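Local coordinates for oxidase/hydroxylase (Streptomyces hygroscopicus subsp. hygroscopicus, PDB 4XCB), which probably acts as a metal- and 2-oxoglutarate-dependent oxygenase of the double-stranded beta-helix superfamily, binding hygromycin B beside its metal and cosubstrate, at residues Pro151-His163 / Thr189-Leu203. Numbering follows the deposited sequence.
Sequences PEDGSFCYVQGSH and TLSDVFVRSGDVLLL
The F156 ring lies between the two sheets of the double-stranded beta-helix: L201 sets CD1 3.8 Å above the ring centre, a CH-pi contact on one face, while CD1 of L203 meets CZ. With CG anti to the backbone N (chi1 -179°), the flat ring reaches these branched leucines and also lines the 2-oxoglutarate pocket. V193 is slim enough to serve two rings, its CG2 lying 3.8 Å from F156 CD1 and 3.5 Å from Y158 CE1. Y158 passes across the small S191, whose CB touches CZ and OH, and a water joins that hydroxyl to D192 O.

Strands 156-159 and 190-193 pair antiparallel. Y158 and S191 form a hydrogen-bonded pair, S191 N to Y158 O (2.9 Å) nearly straight and Y158 N to S191 O (3.0 Å) more bent; Q160 N to T189 O continues the pairing. At the polar edge short S155 puts OG beside D192 OD1, a weak bond; the aspartate's charge suits its main partner, the guanidinium of R212, in a salt bridge.

Strand 190-193 is outermost in the four-stranded sheet within this chain, 209-211 flanking 156-159 on its other side; strand 200-204 belongs to the facing sheet, where F20 of strand 20-23 packs against V193, L201 and L203.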
ATOM      1  N   PRO A 151       0.921  24.263 -26.759  1.00 20.72           N
ATOM      2  CA  PRO A 151       0.249  23.030 -27.171  1.00 20.37           C
ATOM      3  C   PRO A 151       0.487  22.678 -28.639  1.00 20.22           C
ATOM      4  O   PRO A 151       0.720  21.521 -28.960  1.00 18.23           O
ATOM      5  CB  PRO A 151      -1.221  23.347 -26.909  1.00 18.91           C
ATOM      6  CG  PRO A 151      -1.170  24.248 -25.734  1.00 21.71           C
ATOM      7  CD  PRO A 151       0.037  25.122 -25.950  1.00 23.64           C
ATOM      8  N   GLU A 152       0.469  23.668 -29.527  1.00 22.25           N
ATOM      9  CA  GLU A 152       0.585  23.374 -30.950  1.00 17.93           C
ATOM     10  C   GLU A 152       2.004  22.995 -31.360  1.00 16.37           C
ATOM     11  O   GLU A 152       2.220  22.577 -32.492  1.00 23.54           O
ATOM     12  CB  GLU A 152       0.106  24.559 -31.799  1.00 23.97           C
ATOM     13  CG  GLU A 152       0.240  25.890 -31.130  1.00 22.60           C
ATOM     14  CD  GLU A 152      -0.848  26.115 -30.095  1.00 27.19           C
ATOM     15  OE1 GLU A 152      -2.024  25.795 -30.373  1.00 39.25           O
ATOM     16  OE2 GLU A 152      -0.522  26.582 -28.990  1.00 28.14           O
ATOM     17  N   ASP A 153       2.961  23.127 -30.444  1.00 17.58           N
ATOM     18  CA  ASP A 153       4.285  22.528 -30.659  1.00 15.72           C
ATOM     19  C   ASP A 153       4.254  21.020 -30.391  1.00 19.50           C
ATOM     20  O   ASP A 153       5.246  20.321 -30.599  1.00 20.89           O
ATOM     21  CB  ASP A 153       5.337  23.192 -29.764  1.00 18.76           C
ATOM     22  CG  ASP A 153       5.853  24.509 -30.332  1.00 20.98           C
ATOM     23  OD1 ASP A 153       5.766  24.705 -31.561  1.00 25.51           O
ATOM     24  OD2 ASP A 153       6.361  25.335 -29.547  1.00 26.41           O
ATOM     25  N   GLY A 154       3.115  20.521 -29.925  1.00 19.88           N
ATOM     26  CA  GLY A 154       3.000  19.120 -29.561  1.00 18.79           C
ATOM     27  C   GLY A 154       3.520  18.894 -28.158  1.00 15.25           C
ATOM     28  O   GLY A 154       4.308  17.975 -27.902  1.00 15.75           O
ATOM     29  N   SER A 155       3.084  19.727 -27.223  1.00 18.08           N
ATOM     30  CA  SER A 155       3.579  19.609 -25.863  1.00 18.64           C
ATOM     31  C   SER A 155       3.233  18.264 -25.256  1.00 16.81           C
ATOM     32  O   SER A 155       2.171  17.700 -25.514  1.00 14.44           O
ATOM     33  CB  SER A 155       3.031  20.726 -24.977  1.00 15.81           C
ATOM     34  OG  SER A 155       1.613  20.687 -24.914  1.00 20.29           O
ATOM     35  N   PHE A 156       4.173  17.759 -24.474  1.00 14.41           N
ATOM     36  CA  PHE A 156       3.933  16.662 -23.556  1.00 15.88           C
ATOM     37  C   PHE A 156       2.680  16.978 -22.744  1.00 14.42           C
ATOM     38  O   PHE A 156       2.469  18.127 -22.341  1.00 16.59           O
ATOM     39  CB  PHE A 156       5.158  16.487 -22.662  1.00 13.46           C
ATOM     40  CG  PHE A 156       5.059  15.362 -21.676  1.00 13.75           C
ATOM     41  CD1 PHE A 156       4.461  15.560 -20.444  1.00 12.86           C
ATOM     42  CD2 PHE A 156       5.614  14.132 -21.964  1.00 14.34           C
ATOM     43  CE1 PHE A 156       4.389  14.538 -19.528  1.00 13.82           C
ATOM     44  CE2 PHE A 156       5.554  13.100 -21.050  1.00 15.49           C
ATOM     45  CZ  PHE A 156       4.940  13.303 -19.835  1.00 12.63           C
ATOM     46  N   CYS A 157       1.834  15.978 -22.546  1.00 13.58           N
ATOM     47  CA  CYS A 157       0.693  16.139 -21.657  1.00 14.33           C
ATOM     48  C   CYS A 157       0.482  14.880 -20.836  1.00 13.11           C
ATOM     49  O   CYS A 157       0.916  13.791 -21.216  1.00 14.62           O
ATOM     50  CB  CYS A 157      -0.583  16.499 -22.436  1.00 15.84           C
ATOM     51  SG  CYS A 157      -1.081  15.403 -23.753  1.00 18.41           S
ATOM     52  N   TYR A 158      -0.200  15.039 -19.715  1.00 14.64           N
ATOM     53  CA  TYR A 158      -0.375  13.945 -18.776  1.00 12.25           C
ATOM     54  C   TYR A 158      -1.683  14.098 -18.009  1.00 14.15           C
ATOM     55  O   TYR A 158      -2.199  15.214 -17.827  1.00 13.71           O
ATOM     56  CB  TYR A 158       0.797  13.890 -17.787  1.00 15.55           C
ATOM     57  CG  TYR A 158       0.846  15.110 -16.910  1.00 14.45           C
ATOM     58  CD1 TYR A 158       1.363  16.312 -17.393  1.00 13.88           C
ATOM     59  CD2 TYR A 158       0.311  15.097 -15.626  1.00 13.11           C
ATOM     60  CE1 TYR A 158       1.377  17.446 -16.617  1.00 16.16           C
ATOM     61  CE2 TYR A 158       0.328  16.232 -14.836  1.00 16.47           C
ATOM     62  CZ  TYR A 158       0.861  17.405 -15.343  1.00 17.40           C
ATOM     63  OH  TYR A 158       0.886  18.545 -14.580  1.00 21.34           O
ATOM     64  N   VAL A 159      -2.214  12.977 -17.549  1.00 15.29           N
ATOM     65  CA  VAL A 159      -3.396  13.016 -16.697  1.00 13.18           C
ATOM     66  C   VAL A 159      -2.953  13.108 -15.243  1.00 13.56           C
ATOM     67  O   VAL A 159      -2.247  12.230 -14.751  1.00 14.49           O
ATOM     68  CB  VAL A 159      -4.283  11.793 -16.949  1.00 13.15           C
ATOM     69  CG1 VAL A 159      -5.471  11.745 -15.960  1.00 13.82           C
ATOM     70  CG2 VAL A 159      -4.723  11.769 -18.415  1.00 16.58           C
ATOM     71  N   GLN A 160      -3.367  14.168 -14.548  1.00 12.31           N
ATOM     72  CA  GLN A 160      -2.931  14.425 -13.183  0.51 14.58           C
ATOM     73  C   GLN A 160      -3.142  13.221 -12.266  1.00 15.79           C
ATOM     74  O   GLN A 160      -4.242  12.665 -12.220  1.00 15.19           O
ATOM     75  CB  GLN A 160      -3.681  15.632 -12.632  0.51 15.35           C
ATOM     76  CG  GLN A 160      -3.184  16.110 -11.308  0.51 17.27           C
ATOM     77  CD  GLN A 160      -4.083  17.163 -10.683  0.51 15.13           C
ATOM     78  OE1 GLN A 160      -4.149  17.294  -9.463  0.51 16.97           O
ATOM     79  NE2 GLN A 160      -4.780  17.924 -11.522  0.51 18.93           N
ATOM     80  N   GLY A 161      -2.098  12.822 -11.546  1.00 13.28           N
ATOM     81  CA  GLY A 161      -2.196  11.739 -10.584  1.00 12.17           C
ATOM     82  C   GLY A 161      -2.442  10.352 -11.163  1.00 11.87           C
ATOM     83  O   GLY A 161      -2.703   9.396 -10.410  1.00 11.95           O
ATOM     84  N   SER A 162      -2.335  10.214 -12.483  1.00 11.09           N
ATOM     85  CA  SER A 162      -2.646   8.940 -13.123  1.00 10.82           C
ATOM     86  C   SER A 162      -1.629   7.863 -12.789  1.00 12.25           C
ATOM     87  O   SER A 162      -1.895   6.685 -13.003  1.00 13.61           O
ATOM     88  CB  SER A 162      -2.734   9.103 -14.635  1.00 13.66           C
ATOM     89  OG  SER A 162      -1.612   9.800 -15.118  1.00 14.08           O
ATOM     90  N   HIS A 163      -0.473   8.259 -12.274  1.00 10.57           N
ATOM     91  CA  HIS A 163       0.559   7.282 -11.909  1.00 13.09           C
ATOM     92  C   HIS A 163       0.182   6.545 -10.623  1.00 13.18           C
ATOM     93  O   HIS A 163       0.752   5.485 -10.300  1.00 11.49           O
ATOM     94  CB  HIS A 163       1.929   7.973 -11.768  1.00 10.87           C
ATOM     95  CG  HIS A 163       1.971   9.006 -10.682  1.00 12.15           C
ATOM     96  ND1 HIS A 163       0.999   9.978 -10.542  1.00 10.83           N
ATOM     97  CD2 HIS A 163       2.861   9.216  -9.683  1.00 11.32           C
ATOM     98  CE1 HIS A 163       1.289  10.738  -9.499  1.00 12.94           C
ATOM     99  NE2 HIS A 163       2.420  10.299  -8.965  1.00 12.52           N
ATOM    100  N   THR A 189      -8.519  16.963 -16.120  1.00 16.63           N
ATOM    101  CA  THR A 189      -7.243  16.837 -15.425  1.00 18.46           C
ATOM    102  C   THR A 189      -6.068  16.565 -16.366  1.00 19.77           C
ATOM    103  O   THR A 189      -4.984  16.176 -15.923  1.00 19.01           O
ATOM    104  CB  THR A 189      -7.298  15.721 -14.380  1.00 18.36           C
ATOM    105  OG1 THR A 189      -7.534  14.466 -15.027  1.00 18.01           O
ATOM    106  CG2 THR A 189      -8.415  15.994 -13.375  1.00 17.63           C
ATOM    107  N   LEU A 190      -6.276  16.770 -17.658  1.00 16.21           N
ATOM    108  CA  LEU A 190      -5.172  16.692 -18.613  1.00 13.51           C
ATOM    109  C   LEU A 190      -4.411  18.020 -18.648  1.00 16.74           C
ATOM    110  O   LEU A 190      -4.991  19.078 -18.920  1.00 21.32           O
ATOM    111  CB  LEU A 190      -5.684  16.334 -19.996  1.00 15.60           C
ATOM    112  CG  LEU A 190      -4.622  16.078 -21.062  1.00 16.95           C
ATOM    113  CD1 LEU A 190      -3.808  14.850 -20.723  1.00 15.77           C
ATOM    114  CD2 LEU A 190      -5.296  15.929 -22.408  1.00 21.66           C
ATOM    115  N   SER A 191      -3.113  17.959 -18.372  1.00 18.10           N
ATOM    116  CA  SER A 191      -2.273  19.142 -18.276  1.00 15.38           C
ATOM    117  C   SER A 191      -1.110  19.056 -19.248  1.00 16.82           C
ATOM    118  O   SER A 191      -0.706  17.966 -19.643  1.00 15.36           O
ATOM    119  CB  SER A 191      -1.748  19.322 -16.854  1.00 21.04           C
ATOM    120  OG  SER A 191      -2.817  19.558 -15.951  1.00 24.59           O
ATOM    121  N   ASP A 192      -0.579  20.218 -19.609  1.00 17.74           N
ATOM    122  CA  ASP A 192       0.528  20.317 -20.551  1.00 17.02           C
ATOM    123  C   ASP A 192       1.819  20.704 -19.854  1.00 14.40           C
ATOM    124  O   ASP A 192       1.807  21.390 -18.819  1.00 15.64           O
ATOM    125  CB  ASP A 192       0.215  21.348 -21.633  1.00 20.87           C
ATOM    126  CG  ASP A 192      -0.960  20.954 -22.485  1.00 23.39           C
ATOM    127  OD1 ASP A 192      -0.767  20.106 -23.375  1.00 19.05           O
ATOM    128  OD2 ASP A 192      -2.070  21.499 -22.279  1.00 23.42           O
ATOM    129  N   VAL A 193       2.930  20.279 -20.449  1.00 14.67           N
ATOM    130  CA  VAL A 193       4.260  20.574 -19.929  1.00 18.35           C
ATOM    131  C   VAL A 193       5.109  21.172 -21.031  1.00 15.32           C
ATOM    132  O   VAL A 193       5.230  20.587 -22.107  1.00 17.74           O
ATOM    133  CB  VAL A 193       4.970  19.312 -19.398  1.00 17.01           C
ATOM    134  CG1 VAL A 193       6.383  19.655 -18.935  1.00 15.66           C
ATOM    135  CG2 VAL A 193       4.175  18.681 -18.274  1.00 18.09           C
ATOM    136  N   PHE A 194       5.701  22.335 -20.769  1.00 15.11           N
ATOM    137  CA  PHE A 194       6.511  22.999 -21.778  1.00 16.04           C
ATOM    138  C   PHE A 194       7.979  22.871 -21.430  1.00 17.91           C
ATOM    139  O   PHE A 194       8.349  22.869 -20.260  1.00 19.31           O
ATOM    140  CB  PHE A 194       6.080  24.459 -21.902  1.00 14.93           C
ATOM    141  CG  PHE A 194       4.614  24.608 -22.146  1.00 19.07           C
ATOM    142  CD1 PHE A 194       4.018  23.950 -23.209  1.00 17.72           C
ATOM    143  CD2 PHE A 194       3.824  25.344 -21.288  1.00 18.61           C
ATOM    144  CE1 PHE A 194       2.664  24.051 -23.440  1.00 20.63           C
ATOM    145  CE2 PHE A 194       2.457  25.455 -21.510  1.00 21.38           C
ATOM    146  CZ  PHE A 194       1.876  24.806 -22.586  1.00 21.48           C
ATOM    147  N   VAL A 195       8.819  22.703 -22.446  1.00 18.86           N
ATOM    148  CA  VAL A 195      10.237  22.469 -22.202  1.00 17.36           C
ATOM    149  C   VAL A 195      11.112  23.253 -23.162  1.00 19.59           C
ATOM    150  O   VAL A 195      10.655  23.684 -24.220  1.00 17.91           O
ATOM    151  CB  VAL A 195      10.605  20.955 -22.326  1.00 18.23           C
ATOM    152  CG1 VAL A 195      10.001  20.154 -21.179  1.00 17.80           C
ATOM    153  CG2 VAL A 195      10.158  20.401 -23.665  1.00 18.80           C
ATOM    154  N   ARG A 196      12.377  23.415 -22.787  1.00 17.43           N
ATOM    155  CA  ARG A 196      13.378  24.027 -23.654  1.00 18.50           C
ATOM    156  C   ARG A 196      14.390  22.983 -24.076  1.00 17.59           C
ATOM    157  O   ARG A 196      14.549  21.964 -23.396  1.00 18.29           O
ATOM    158  CB  ARG A 196      14.078  25.187 -22.945  1.00 19.02           C
ATOM    159  CG  ARG A 196      13.154  26.356 -22.678  1.00 21.72           C
ATOM    160  CD  ARG A 196      12.810  27.106 -23.956  1.00 25.88           C
ATOM    161  NE  ARG A 196      12.229  28.407 -23.634  1.00 31.89           N
ATOM    162  CZ  ARG A 196      11.946  29.359 -24.521  1.00 31.10           C
ATOM    163  NH1 ARG A 196      12.187  29.172 -25.812  1.00 31.18           N
ATOM    164  NH2 ARG A 196      11.417  30.506 -24.106  1.00 39.34           N
ATOM    165  N   SER A 197      15.032  23.217 -25.215  1.00 17.34           N
ATOM    166  CA  SER A 197      16.097  22.356 -25.703  1.00 17.79           C
ATOM    167  C   SER A 197      17.173  22.229 -24.622  1.00 18.51           C
ATOM    168  O   SER A 197      17.646  23.235 -24.093  1.00 21.83           O
ATOM    169  CB  SER A 197      16.666  22.927 -27.015  1.00 18.28           C
ATOM    170  OG  SER A 197      17.711  22.121 -27.512  1.00 31.51           O
ATOM    171  N   GLY A 198      17.526  20.993 -24.266  1.00 18.10           N
ATOM    172  CA  GLY A 198      18.512  20.765 -23.222  1.00 18.01           C
ATOM    173  C   GLY A 198      17.926  20.396 -21.870  1.00 16.27           C
ATOM    174  O   GLY A 198      18.654  19.989 -20.951  1.00 15.47           O
ATOM    175  N   ASP A 199      16.613  20.548 -21.737  1.00 15.35           N
ATOM    176  CA  ASP A 199      15.905  20.095 -20.544  1.00 15.24           C
ATOM    177  C   ASP A 199      15.775  18.577 -20.527  1.00 16.63           C
ATOM    178  O   ASP A 199      15.720  17.939 -21.580  1.00 15.05           O
ATOM    179  CB  ASP A 199      14.493  20.682 -20.468  1.00 14.27           C
ATOM    180  CG  ASP A 199      14.466  22.184 -20.259  1.00 19.45           C
ATOM    181  OD1 ASP A 199      15.517  22.793 -19.949  1.00 20.26           O
ATOM    182  OD2 ASP A 199      13.352  22.752 -20.375  1.00 21.70           O
ATOM    183  N   VAL A 200      15.680  18.017 -19.328  1.00 12.93           N
ATOM    184  CA  VAL A 200      15.403  16.593 -19.142  1.00 12.16           C
ATOM    185  C   VAL A 200      14.041  16.443 -18.457  1.00 12.69           C
ATOM    186  O   VAL A 200      13.794  17.081 -17.441  1.00 15.48           O
ATOM    187  CB  VAL A 200      16.481  15.926 -18.288  1.00 14.46           C
ATOM    188  CG1 VAL A 200      16.090  14.496 -17.950  1.00 13.31           C
ATOM    189  CG2 VAL A 200      17.832  15.943 -19.021  1.00 14.51           C
ATOM    190  N   LEU A 201      13.169  15.607 -19.015  1.00 11.36           N
ATOM    191  CA  LEU A 201      11.957  15.209 -18.308  1.00 13.96           C
ATOM    192  C   LEU A 201      12.180  13.776 -17.797  1.00 10.76           C
ATOM    193  O   LEU A 201      12.323  12.832 -18.581  1.00 13.57           O
ATOM    194  CB  LEU A 201      10.717  15.327 -19.218  1.00 14.27           C
ATOM    195  CG  LEU A 201       9.305  15.334 -18.605  1.00 13.75           C
ATOM    196  CD1 LEU A 201       8.303  15.850 -19.626  1.00 14.44           C
ATOM    197  CD2 LEU A 201       8.885  13.925 -18.127  1.00 14.01           C
ATOM    198  N   LEU A 202      12.243  13.652 -16.472  1.00 12.13           N
ATOM    199  CA  LEU A 202      12.364  12.367 -15.784  1.00 11.04           C
ATOM    200  C   LEU A 202      10.946  11.857 -15.549  1.00 10.73           C
ATOM    201  O   LEU A 202      10.152  12.548 -14.923  1.00 12.28           O
ATOM    202  CB  LEU A 202      13.103  12.542 -14.462  1.00 12.96           C
ATOM    203  CG  LEU A 202      13.476  11.318 -13.626  1.00 11.08           C
ATOM    204  CD1 LEU A 202      14.624  10.584 -14.286  1.00 16.60           C
ATOM    205  CD2 LEU A 202      13.874  11.732 -12.224  1.00 20.61           C
ATOM    206  N   LEU A 203      10.642  10.646 -16.017  1.00 11.26           N
ATOM    207  CA  LEU A 203       9.251  10.199 -16.113  1.00 11.00           C
ATOM    208  C   LEU A 203       9.027   8.821 -15.490  1.00 10.98           C
ATOM    209  O   LEU A 203       9.674   7.853 -15.862  1.00 12.09           O
ATOM    210  CB  LEU A 203       8.833  10.169 -17.582  1.00 12.57           C
ATOM    211  CG  LEU A 203       7.450   9.642 -17.951  1.00 14.33           C
ATOM    212  CD1 LEU A 203       6.381  10.520 -17.315  1.00 11.37           C
ATOM    213  CD2 LEU A 203       7.296   9.637 -19.464  1.00 17.31           C
TER
HETATM  214  O   HOH W   1       6.624  19.327 -24.008  1.00 17.53           O
HETATM  215  O   HOH W   2       1.846  20.846 -16.061  1.00 27.88           O
HETATM  216  O   HOH W   3      -6.745  12.911 -12.943  1.00 17.70           O